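Local coordinates for putative lipoprotein YcdA (Bacillus subtilis subsp. subtilis str. 168, PDB 4R4G), which is of unknown function but is a putative membrane-anchored lipoprotein, with an Ig-like N-terminal domain joined by a kinked helix to an alpha+beta C-terminal domain, at residues K104-Y112 / S124-K132; P242-I252 / V278-G287. All blocks are in the same frame, centred on the assembly; numbering follows the deposited sequence.

Contact 1: residues K104-Y112 / S124-K132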
loop_
_atom_site.group_PDB
_atom_site.type_symbol
_atom_site.label_atom_id
_atom_site.label_comp_id
_atom_site.label_asym_id
_atom_site.label_seq_id
_atom_site.Cartn_x
_atom_site.Cartn_y
_atom_site.Cartn_z
ATOM N N LYS A 104 0.402 -14.897 10.718
ATOM C CA LYS A 104 -0.681 -15.352 9.821
ATOM C C LYS A 104 -0.780 -16.877 9.748
ATOM O O LYS A 104 0.248 -17.564 9.670
ATOM C CB LYS A 104 -0.451 -14.769 8.395
ATOM C CG LYS A 104 -1.539 -15.028 7.327
ATOM C CD LYS A 104 -0.975 -14.745 5.910
ATOM C CE LYS A 104 -1.894 -15.117 4.759
ATOM N NZ LYS A 104 -1.290 -14.833 3.423
ATOM N N GLY A 105 -2.024 -17.360 9.749
ATOM C CA GLY A 105 -2.380 -18.761 9.572
ATOM C C GLY A 105 -2.039 -19.702 10.704
ATOM O O GLY A 105 -1.748 -20.871 10.446
ATOM N N LYS A 106 -2.117 -19.241 11.967
ATOM C CA LYS A 106 -1.823 -20.147 13.070
ATOM C C LYS A 106 -3.117 -20.559 13.796
ATOM O O LYS A 106 -4.224 -20.243 13.330
ATOM C CB LYS A 106 -0.788 -19.543 14.033
ATOM C CG LYS A 106 0.586 -19.236 13.405
ATOM C CD LYS A 106 1.338 -20.431 12.777
ATOM C CE LYS A 106 2.708 -20.057 12.231
ATOM N NZ LYS A 106 3.355 -21.181 11.478
ATOM N N GLN A 107 -2.977 -21.327 14.887
ATOM C CA GLN A 107 -4.123 -21.775 15.673
ATOM C C GLN A 107 -4.259 -20.882 16.890
ATOM O O GLN A 107 -3.397 -20.889 17.769
ATOM C CB GLN A 107 -4.007 -23.259 16.043
ATOM C CG GLN A 107 -4.034 -24.191 14.823
ATOM C CD GLN A 107 -5.168 -23.886 13.861
ATOM O OE1 GLN A 107 -6.350 -23.880 14.233
ATOM N NE2 GLN A 107 -4.825 -23.593 12.605
ATOM N N TYR A 108 -5.296 -20.043 16.893
ATOM C CA TYR A 108 -5.503 -19.095 17.979
ATOM C C TYR A 108 -6.548 -19.597 18.961
ATOM O O TYR A 108 -7.303 -20.533 18.677
ATOM C CB TYR A 108 -5.858 -17.682 17.451
ATOM C CG TYR A 108 -5.029 -17.280 16.243
ATOM C CD1 TYR A 108 -3.652 -17.068 16.353
ATOM C CD2 TYR A 108 -5.610 -17.155 14.983
ATOM C CE1 TYR A 108 -2.877 -16.754 15.236
ATOM C CE2 TYR A 108 -4.846 -16.816 13.863
ATOM C CZ TYR A 108 -3.481 -16.618 13.995
ATOM O OH TYR A 108 -2.726 -16.306 12.895
ATOM N N GLU A 109 -6.493 -19.029 20.165
ATOM C CA GLU A 109 -7.391 -19.291 21.250
ATOM C C GLU A 109 -7.668 -17.976 21.924
ATOM O O GLU A 109 -6.742 -17.320 22.391
ATOM C CB GLU A 109 -6.830 -20.331 22.208
ATOM C CG GLU A 109 -7.781 -20.634 23.356
ATOM C CD GLU A 109 -7.459 -21.835 24.220
ATOM O OE1 GLU A 109 -7.715 -22.979 23.772
ATOM O OE2 GLU A 109 -7.034 -21.623 25.380
ATOM N N LEU A 110 -8.942 -17.552 21.898
ATOM C CA LEU A 110 -9.404 -16.337 22.536
ATOM C C LEU A 110 -10.032 -16.718 23.852
ATOM O O LEU A 110 -10.910 -17.582 23.865
ATOM C CB LEU A 110 -10.405 -15.587 21.636
ATOM C CG LEU A 110 -10.959 -14.260 22.169
ATOM C CD1 LEU A 110 -9.965 -13.155 22.003
ATOM C CD2 LEU A 110 -12.221 -13.875 21.442
ATOM N N ASN A 111 -9.563 -16.103 24.962
ATOM C CA ASN A 111 -10.126 -16.356 26.296
ATOM C C ASN A 111 -10.729 -15.082 26.824
ATOM O O ASN A 111 -10.173 -14.007 26.621
ATOM C CB ASN A 111 -9.106 -16.930 27.306
ATOM C CG ASN A 111 -9.713 -17.292 28.674
ATOM O OD1 ASN A 111 -10.477 -18.265 28.819
ATOM N ND2 ASN A 111 -9.419 -16.499 29.708
ATOM N N TYR A 112 -11.914 -15.201 27.467
ATOM C CA TYR A 112 -12.656 -14.100 28.085
ATOM C C TYR A 112 -12.855 -14.413 29.540
ATOM O O TYR A 112 -13.411 -15.467 29.854
ATOM C CB TYR A 112 -14.005 -13.820 27.414
ATOM C CG TYR A 112 -14.865 -12.852 28.210
ATOM C CD1 TYR A 112 -14.484 -11.522 28.381
ATOM C CD2 TYR A 112 -16.037 -13.277 28.829
ATOM C CE1 TYR A 112 -15.283 -10.624 29.095
ATOM C CE2 TYR A 112 -16.825 -12.397 29.576
ATOM C CZ TYR A 112 -16.446 -11.071 29.706
ATOM O OH TYR A 112 -17.217 -10.210 30.462
ATOM N N SER A 124 -15.188 -18.132 33.124
ATOM C CA SER A 124 -14.478 -17.847 31.856
ATOM C C SER A 124 -14.957 -18.671 30.649
ATOM O O SER A 124 -15.536 -19.731 30.827
ATOM C CB SER A 124 -12.985 -18.090 32.030
ATOM O OG SER A 124 -12.384 -17.126 32.877
ATOM N N VAL A 125 -14.724 -18.167 29.420
ATOM C CA VAL A 125 -15.040 -18.874 28.168
ATOM C C VAL A 125 -13.845 -18.755 27.245
ATOM O O VAL A 125 -13.177 -17.719 27.220
ATOM C CB VAL A 125 -16.360 -18.525 27.421
ATOM C CG1 VAL A 125 -17.582 -19.084 28.133
ATOM C CG2 VAL A 125 -16.493 -17.034 27.142
ATOM N N THR A 126 -13.594 -19.824 26.490
ATOM C CA THR A 126 -12.470 -19.944 25.602
ATOM C C THR A 126 -12.947 -20.368 24.183
ATOM O O THR A 126 -13.743 -21.286 24.055
ATOM C CB THR A 126 -11.423 -20.897 26.235
ATOM O OG1 THR A 126 -10.357 -21.092 25.318
ATOM C CG2 THR A 126 -11.983 -22.270 26.607
ATOM N N PHE A 127 -12.441 -19.711 23.132
ATOM C CA PHE A 127 -12.768 -20.043 21.736
ATOM C C PHE A 127 -11.522 -20.389 20.937
ATOM O O PHE A 127 -10.491 -19.751 21.103
ATOM C CB PHE A 127 -13.477 -18.881 21.016
ATOM C CG PHE A 127 -14.691 -18.311 21.706
ATOM C CD1 PHE A 127 -14.560 -17.334 22.690
ATOM C CD2 PHE A 127 -15.971 -18.696 21.322
ATOM C CE1 PHE A 127 -15.688 -16.792 23.318
ATOM C CE2 PHE A 127 -17.103 -18.158 21.959
ATOM C CZ PHE A 127 -16.953 -17.209 22.952
ATOM N N LYS A 128 -11.634 -21.354 20.028
ATOM C CA LYS A 128 -10.555 -21.688 19.117
ATOM C C LYS A 128 -10.843 -21.003 17.797
ATOM O O LYS A 128 -12.005 -20.938 17.366
ATOM C CB LYS A 128 -10.393 -23.199 18.953
ATOM C CG LYS A 128 -10.013 -23.894 20.250
ATOM C CD LYS A 128 -9.755 -25.345 20.049
ATOM C CE LYS A 128 -9.388 -26.055 21.336
ATOM N NZ LYS A 128 -9.344 -27.531 21.115
ATOM N N ILE A 129 -9.799 -20.392 17.207
ATOM C CA ILE A 129 -9.848 -19.695 15.924
ATOM C C ILE A 129 -8.835 -20.358 14.983
ATOM O O ILE A 129 -7.644 -20.392 15.308
ATOM C CB ILE A 129 -9.566 -18.190 16.120
ATOM C CG1 ILE A 129 -10.691 -17.514 16.930
ATOM C CG2 ILE A 129 -9.314 -17.496 14.787
ATOM C CD1 ILE A 129 -10.364 -16.117 17.490
ATOM N N ASP A 130 -9.305 -20.924 13.853
ATOM C CA ASP A 130 -8.393 -21.513 12.871
ATOM C C ASP A 130 -7.931 -20.419 11.910
ATOM O O ASP A 130 -8.725 -19.922 11.120
ATOM C CB ASP A 130 -9.032 -22.685 12.107
ATOM C CG ASP A 130 -8.130 -23.311 11.051
ATOM O OD1 ASP A 130 -6.935 -22.939 10.985
ATOM O OD2 ASP A 130 -8.614 -24.185 10.301
ATOM N N GLY A 131 -6.659 -20.053 11.999
ATOM C CA GLY A 131 -6.089 -19.018 11.150
ATOM C C GLY A 131 -5.894 -19.455 9.714
ATOM O O GLY A 131 -5.755 -18.605 8.826
ATOM N N LYS A 132 -5.852 -20.794 9.484
ATOM C CA LYS A 132 -5.694 -21.413 8.167
ATOM C C LYS A 132 -7.068 -21.603 7.486
ATOM O O LYS A 132 -7.123 -22.178 6.400
ATOM C CB LYS A 132 -4.915 -22.746 8.252
ATOM C CG LYS A 132 -3.423 -22.583 7.961
ATOM C CD LYS A 132 -2.786 -23.880 7.470
ATOM C CE LYS A 132 -1.742 -23.650 6.387
ATOM N NZ LYS A 132 -1.421 -24.900 5.627
#

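Contact 2: residues P242-I252 / V278-G287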
loop_
_atom_site.group_PDB
_atom_site.type_symbol
_atom_site.label_atom_id
_atom_site.label_comp_id
_atom_site.label_asym_id
_atom_site.label_seq_id
_atom_site.Cartn_x
_atom_site.Cartn_y
_atom_site.Cartn_z
ATOM N N PRO A 242 16.203 2.762 -9.400
ATOM C CA PRO A 242 16.147 3.662 -10.555
ATOM C C PRO A 242 17.089 3.303 -11.682
ATOM O O PRO A 242 18.015 2.527 -11.479
ATOM C CB PRO A 242 16.557 5.010 -9.959
ATOM C CG PRO A 242 17.443 4.674 -8.845
ATOM C CD PRO A 242 17.050 3.322 -8.324
ATOM N N VAL A 243 16.871 3.911 -12.857
ATOM C CA VAL A 243 17.775 3.816 -13.978
ATOM C C VAL A 243 18.912 4.797 -13.592
ATOM O O VAL A 243 18.622 5.884 -13.079
ATOM C CB VAL A 243 17.045 4.153 -15.333
ATOM C CG1 VAL A 243 18.003 4.580 -16.418
ATOM C CG2 VAL A 243 16.200 2.990 -15.831
ATOM N N ASP A 244 20.188 4.394 -13.761
ATOM C CA ASP A 244 21.315 5.284 -13.465
ATOM C C ASP A 244 21.630 6.095 -14.710
ATOM O O ASP A 244 22.309 5.611 -15.611
ATOM C CB ASP A 244 22.550 4.514 -12.953
ATOM C CG ASP A 244 23.750 5.387 -12.601
ATOM O OD1 ASP A 244 23.578 6.621 -12.477
ATOM O OD2 ASP A 244 24.856 4.834 -12.435
ATOM N N ALA A 245 21.114 7.328 -14.750
ATOM C CA ALA A 245 21.251 8.260 -15.868
ATOM C C ALA A 245 22.413 9.222 -15.663
ATOM O O ALA A 245 22.513 10.238 -16.372
ATOM C CB ALA A 245 19.959 9.034 -16.061
ATOM N N SER A 246 23.326 8.871 -14.738
ATOM C CA SER A 246 24.498 9.682 -14.423
ATOM C C SER A 246 25.309 9.974 -15.662
ATOM O O SER A 246 25.743 11.111 -15.839
ATOM C CB SER A 246 25.366 9.011 -13.360
ATOM O OG SER A 246 25.711 7.678 -13.704
ATOM N N SER A 247 25.429 8.988 -16.565
ATOM C CA SER A 247 26.205 9.132 -17.804
ATOM C C SER A 247 25.470 9.790 -18.959
ATOM O O SER A 247 26.142 10.182 -19.914
ATOM C CB SER A 247 26.687 7.767 -18.281
ATOM O OG SER A 247 25.601 6.890 -18.530
ATOM N N LEU A 248 24.122 9.902 -18.914
ATOM C CA LEU A 248 23.298 10.404 -20.039
ATOM C C LEU A 248 23.804 11.727 -20.622
ATOM O O LEU A 248 23.865 11.874 -21.852
ATOM C CB LEU A 248 21.815 10.514 -19.651
ATOM C CG LEU A 248 20.786 10.646 -20.783
ATOM C CD1 LEU A 248 21.003 9.625 -21.894
ATOM C CD2 LEU A 248 19.387 10.528 -20.237
ATOM N N SER A 249 24.205 12.658 -19.742
ATOM C CA SER A 249 24.791 13.960 -20.104
ATOM C C SER A 249 25.906 13.767 -21.107
ATOM O O SER A 249 25.785 14.216 -22.247
ATOM C CB SER A 249 25.331 14.665 -18.855
ATOM O OG SER A 249 26.298 13.887 -18.159
ATOM N N ASP A 250 26.949 13.008 -20.695
ATOM C CA ASP A 250 28.148 12.699 -21.479
ATOM C C ASP A 250 27.806 11.931 -22.758
ATOM O O ASP A 250 28.317 12.280 -23.810
ATOM C CB ASP A 250 29.176 11.921 -20.635
ATOM C CG ASP A 250 29.671 12.657 -19.394
ATOM O OD1 ASP A 250 30.029 13.851 -19.514
ATOM O OD2 ASP A 250 29.738 12.026 -18.314
ATOM N N ARG A 251 26.911 10.938 -22.683
ATOM C CA ARG A 251 26.499 10.139 -23.837
ATOM C C ARG A 251 25.936 11.004 -24.933
ATOM O O ARG A 251 26.261 10.783 -26.101
ATOM C CB ARG A 251 25.462 9.098 -23.438
ATOM C CG ARG A 251 25.981 8.103 -22.441
ATOM C CD ARG A 251 24.861 7.186 -22.059
ATOM N NE ARG A 251 25.072 5.873 -22.642
ATOM C CZ ARG A 251 25.405 4.814 -21.933
ATOM N NH1 ARG A 251 25.532 4.901 -20.618
ATOM N NH2 ARG A 251 25.615 3.654 -22.529
ATOM N N ILE A 252 25.091 11.991 -24.570
ATOM C CA ILE A 252 24.518 12.887 -25.570
ATOM C C ILE A 252 25.620 13.834 -26.025
ATOM O O ILE A 252 25.841 13.948 -27.229
ATOM C CB ILE A 252 23.226 13.595 -25.089
ATOM C CG1 ILE A 252 22.091 12.559 -24.923
ATOM C CG2 ILE A 252 22.793 14.676 -26.080
ATOM C CD1 ILE A 252 21.185 12.849 -23.827
ATOM N N VAL A 278 18.834 11.381 -30.385
ATOM C CA VAL A 278 19.660 10.319 -29.801
ATOM C C VAL A 278 19.237 10.010 -28.363
ATOM O O VAL A 278 19.405 8.861 -27.943
ATOM C CB VAL A 278 21.189 10.565 -29.872
ATOM C CG1 VAL A 278 21.707 10.430 -31.297
ATOM C CG2 VAL A 278 21.589 11.905 -29.261
ATOM N N TYR A 279 18.700 11.025 -27.619
ATOM C CA TYR A 279 18.257 10.939 -26.214
ATOM C C TYR A 279 17.504 9.609 -25.942
ATOM O O TYR A 279 17.974 8.851 -25.089
ATOM C CB TYR A 279 17.394 12.158 -25.797
ATOM C CG TYR A 279 17.128 12.244 -24.306
ATOM C CD1 TYR A 279 16.335 11.298 -23.658
ATOM C CD2 TYR A 279 17.644 13.286 -23.545
ATOM C CE1 TYR A 279 16.113 11.356 -22.279
ATOM C CE2 TYR A 279 17.434 13.351 -22.164
ATOM C CZ TYR A 279 16.646 12.398 -21.539
ATOM O OH TYR A 279 16.430 12.467 -20.182
ATOM N N PRO A 280 16.396 9.277 -26.672
ATOM C CA PRO A 280 15.705 7.999 -26.416
ATOM C C PRO A 280 16.592 6.756 -26.541
ATOM O O PRO A 280 16.536 5.855 -25.701
ATOM C CB PRO A 280 14.623 7.961 -27.509
ATOM C CG PRO A 280 14.406 9.367 -27.897
ATOM C CD PRO A 280 15.704 10.054 -27.730
ATOM N N GLU A 281 17.415 6.716 -27.584
ATOM C CA GLU A 281 18.241 5.562 -27.906
ATOM C C GLU A 281 19.369 5.389 -26.899
ATOM O O GLU A 281 19.708 4.247 -26.566
ATOM C CB GLU A 281 18.744 5.657 -29.361
ATOM C CG GLU A 281 17.632 5.864 -30.411
ATOM C CD GLU A 281 16.268 5.191 -30.221
ATOM O OE1 GLU A 281 16.217 3.942 -30.124
ATOM O OE2 GLU A 281 15.245 5.917 -30.187
ATOM N N GLU A 282 19.863 6.503 -26.336
ATOM C CA GLU A 282 20.915 6.487 -25.322
ATOM C C GLU A 282 20.346 6.172 -23.941
ATOM O O GLU A 282 20.995 5.456 -23.180
ATOM C CB GLU A 282 21.697 7.806 -25.304
ATOM C CG GLU A 282 22.623 7.982 -26.490
ATOM C CD GLU A 282 23.622 6.868 -26.761
ATOM O OE1 GLU A 282 24.333 6.429 -25.825
ATOM O OE2 GLU A 282 23.718 6.467 -27.944
ATOM N N PHE A 283 19.140 6.688 -23.614
ATOM C CA PHE A 283 18.463 6.388 -22.344
ATOM C C PHE A 283 18.191 4.881 -22.232
ATOM O O PHE A 283 18.445 4.290 -21.195
ATOM C CB PHE A 283 17.142 7.172 -22.219
ATOM C CG PHE A 283 16.498 7.034 -20.858
ATOM C CD1 PHE A 283 15.692 5.939 -20.556
ATOM C CD2 PHE A 283 16.734 7.974 -19.861
ATOM C CE1 PHE A 283 15.133 5.790 -19.289
ATOM C CE2 PHE A 283 16.154 7.832 -18.596
ATOM C CZ PHE A 283 15.352 6.744 -18.321
ATOM N N LYS A 284 17.670 4.272 -23.302
ATOM C CA LYS A 284 17.384 2.841 -23.427
ATOM C C LYS A 284 18.645 1.979 -23.197
ATOM O O LYS A 284 18.509 0.787 -22.945
ATOM C CB LYS A 284 16.815 2.534 -24.828
ATOM C CG LYS A 284 15.315 2.797 -25.040
ATOM C CD LYS A 284 15.002 2.632 -26.551
ATOM C CE LYS A 284 13.654 3.148 -26.990
ATOM N NZ LYS A 284 13.509 3.094 -28.467
ATOM N N LYS A 285 19.855 2.566 -23.294
ATOM C CA LYS A 285 21.144 1.892 -23.090
ATOM C C LYS A 285 21.577 1.853 -21.614
ATOM O O LYS A 285 22.531 1.142 -21.292
ATOM C CB LYS A 285 22.238 2.614 -23.858
ATOM C CG LYS A 285 22.210 2.453 -25.359
ATOM C CD LYS A 285 23.524 2.956 -25.900
ATOM C CE LYS A 285 23.429 3.269 -27.348
ATOM N NZ LYS A 285 24.680 3.889 -27.825
ATOM N N LEU A 286 20.938 2.665 -20.734
ATOM C CA LEU A 286 21.336 2.776 -19.337
ATOM C C LEU A 286 20.813 1.630 -18.490
ATOM O O LEU A 286 19.702 1.149 -18.709
ATOM C CB LEU A 286 20.852 4.088 -18.717
ATOM C CG LEU A 286 21.010 5.396 -19.433
ATOM C CD1 LEU A 286 20.022 6.405 -18.862
ATOM C CD2 LEU A 286 22.415 5.932 -19.336
ATOM N N GLY A 287 21.568 1.271 -17.463
ATOM C CA GLY A 287 21.165 0.224 -16.529
ATOM C C GLY A 287 20.690 0.727 -15.184
ATOM O O GLY A 287 20.778 1.924 -14.902
#

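Contact 1: residues K104-Y112 / S124-K132
Tyr108, Leu110 and Tyr112 face Ile129, Phe127 and Val125 as the hydrogen-bonded pairs of an antiparallel ladder in the Ig-like N-terminal domain. Strands 107-112 and 125-130 come within 4.5 Å of each other, axis to axis, and their directions differ by 155°. Each of the three pairs is closed by two reciprocal N-H to O bonds, six in all; between them lie the non-hydrogen-bonded pairs Gln107-Asp130, Glu109-Lys128 and Asn111-Thr126. One further bond, Gly131 N to Lys106 O at 2.8 Å, carries the pairing one step past the end where 107-112 begins. Strand 62-66 flanks strand 107-112 on its other edge.

Side chains alternate between two faces. Tyr108, Leu110, Tyr112, Val125, Phe127 and Ile129 share the inward face; strand 16-25 is met by Tyr112, Val125 and Phe127, strand 39-48 by Tyr108, Leu110 and Tyr112, and strand 93-102 by Tyr108 and Leu110. Ile129 CG2 meets the Tyr108 ring at its edge, 3.7 Å from CD2, while Ile129 CD1 extends along the sheet to lie 4.2 Å from Leu110 CB. Further round the ring, Tyr108 CE2 lies 3.7 Å from Gly131 CA. The phenol oxygen accepts the N-H of Lys106 and is also hydrogen-bonded to the carbonyl of Asp103, which fixes the far end of the ring.

On the outer face the chain of Gln107 bends at chi2 (-48°) and runs beside Asp130, pointing the same way. Its NE2 donates to Asp130 OD1 at 2.7 Å in a nearly straight bond (171°) that leaves within the amide plane but arrives from above the carboxylate. The same oxygen closes an Asx turn, so two donors grip OD1 from opposite faces of its plane: Gln107 NE2 on one, and Lys132 N, 2.8 Å from Asp130 OD1, on the other.

Contact 2: residues P242-I252 / V278-G287
Arg251 and Glu282 join two consecutive helices of the alpha+beta C-terminal domain, 248-260 and 268-283, through a salt-bridge network; the axes of their short segments here lie 10.0 Å apart. From the backbone of Arg251, CB passes 3.8 Å from Glu282 OE1 and CG 4.1 Å from the same oxygen, and CD then lies 3.9 Å from Leu286 CD2. A bend at chi3 (108°) turns the flat end of the chain: NE gives a weak bond of 3.3 Å to Glu282 OE1, met at the guanidinium edge. CZ comes 4.1 Å from Leu286 CD2. NH1 donates in plane to Ser247 OG, four residues back, and NH2 rests 3.8 Å from Lys285 CB. Glu282 OE2 is taken by Lys285 NZ, so its carboxylate is shared between two cations.

Beneath this polar rim, Leu248 CD2 packs against both Tyr279 and the edge of the Phe283 ring, and Ile252 CD1 reaches Tyr279 CD2. Leu286, after the helix, crosses Val243 at about a right angle. Helix 203-219 and strand 324-325 adjoin this apolar layer. At the strand end, Asp244 N donates to Gly287 O at 2.8 Å.

Contact 1 and contact 2 belong to different domains, on opposite sides of the chain's centre; their own centres are 56 Å apart and their nearest atoms about 28 Å. They follow one another in sequence, and the chain leaves 124-132 for the helices from 134 onward that lead into the C-terminal domain. Contact 1 is a sheet interface made mainly by backbone bonds, whereas contact 2 relies on side chains, with one backbone bond between its segments. As the function is unknown, neither contact can be tied to an active site. A tetraethylene glycol, probably from crystallisation, lies about 4 Å from the side chain of Asn111 in contact 1.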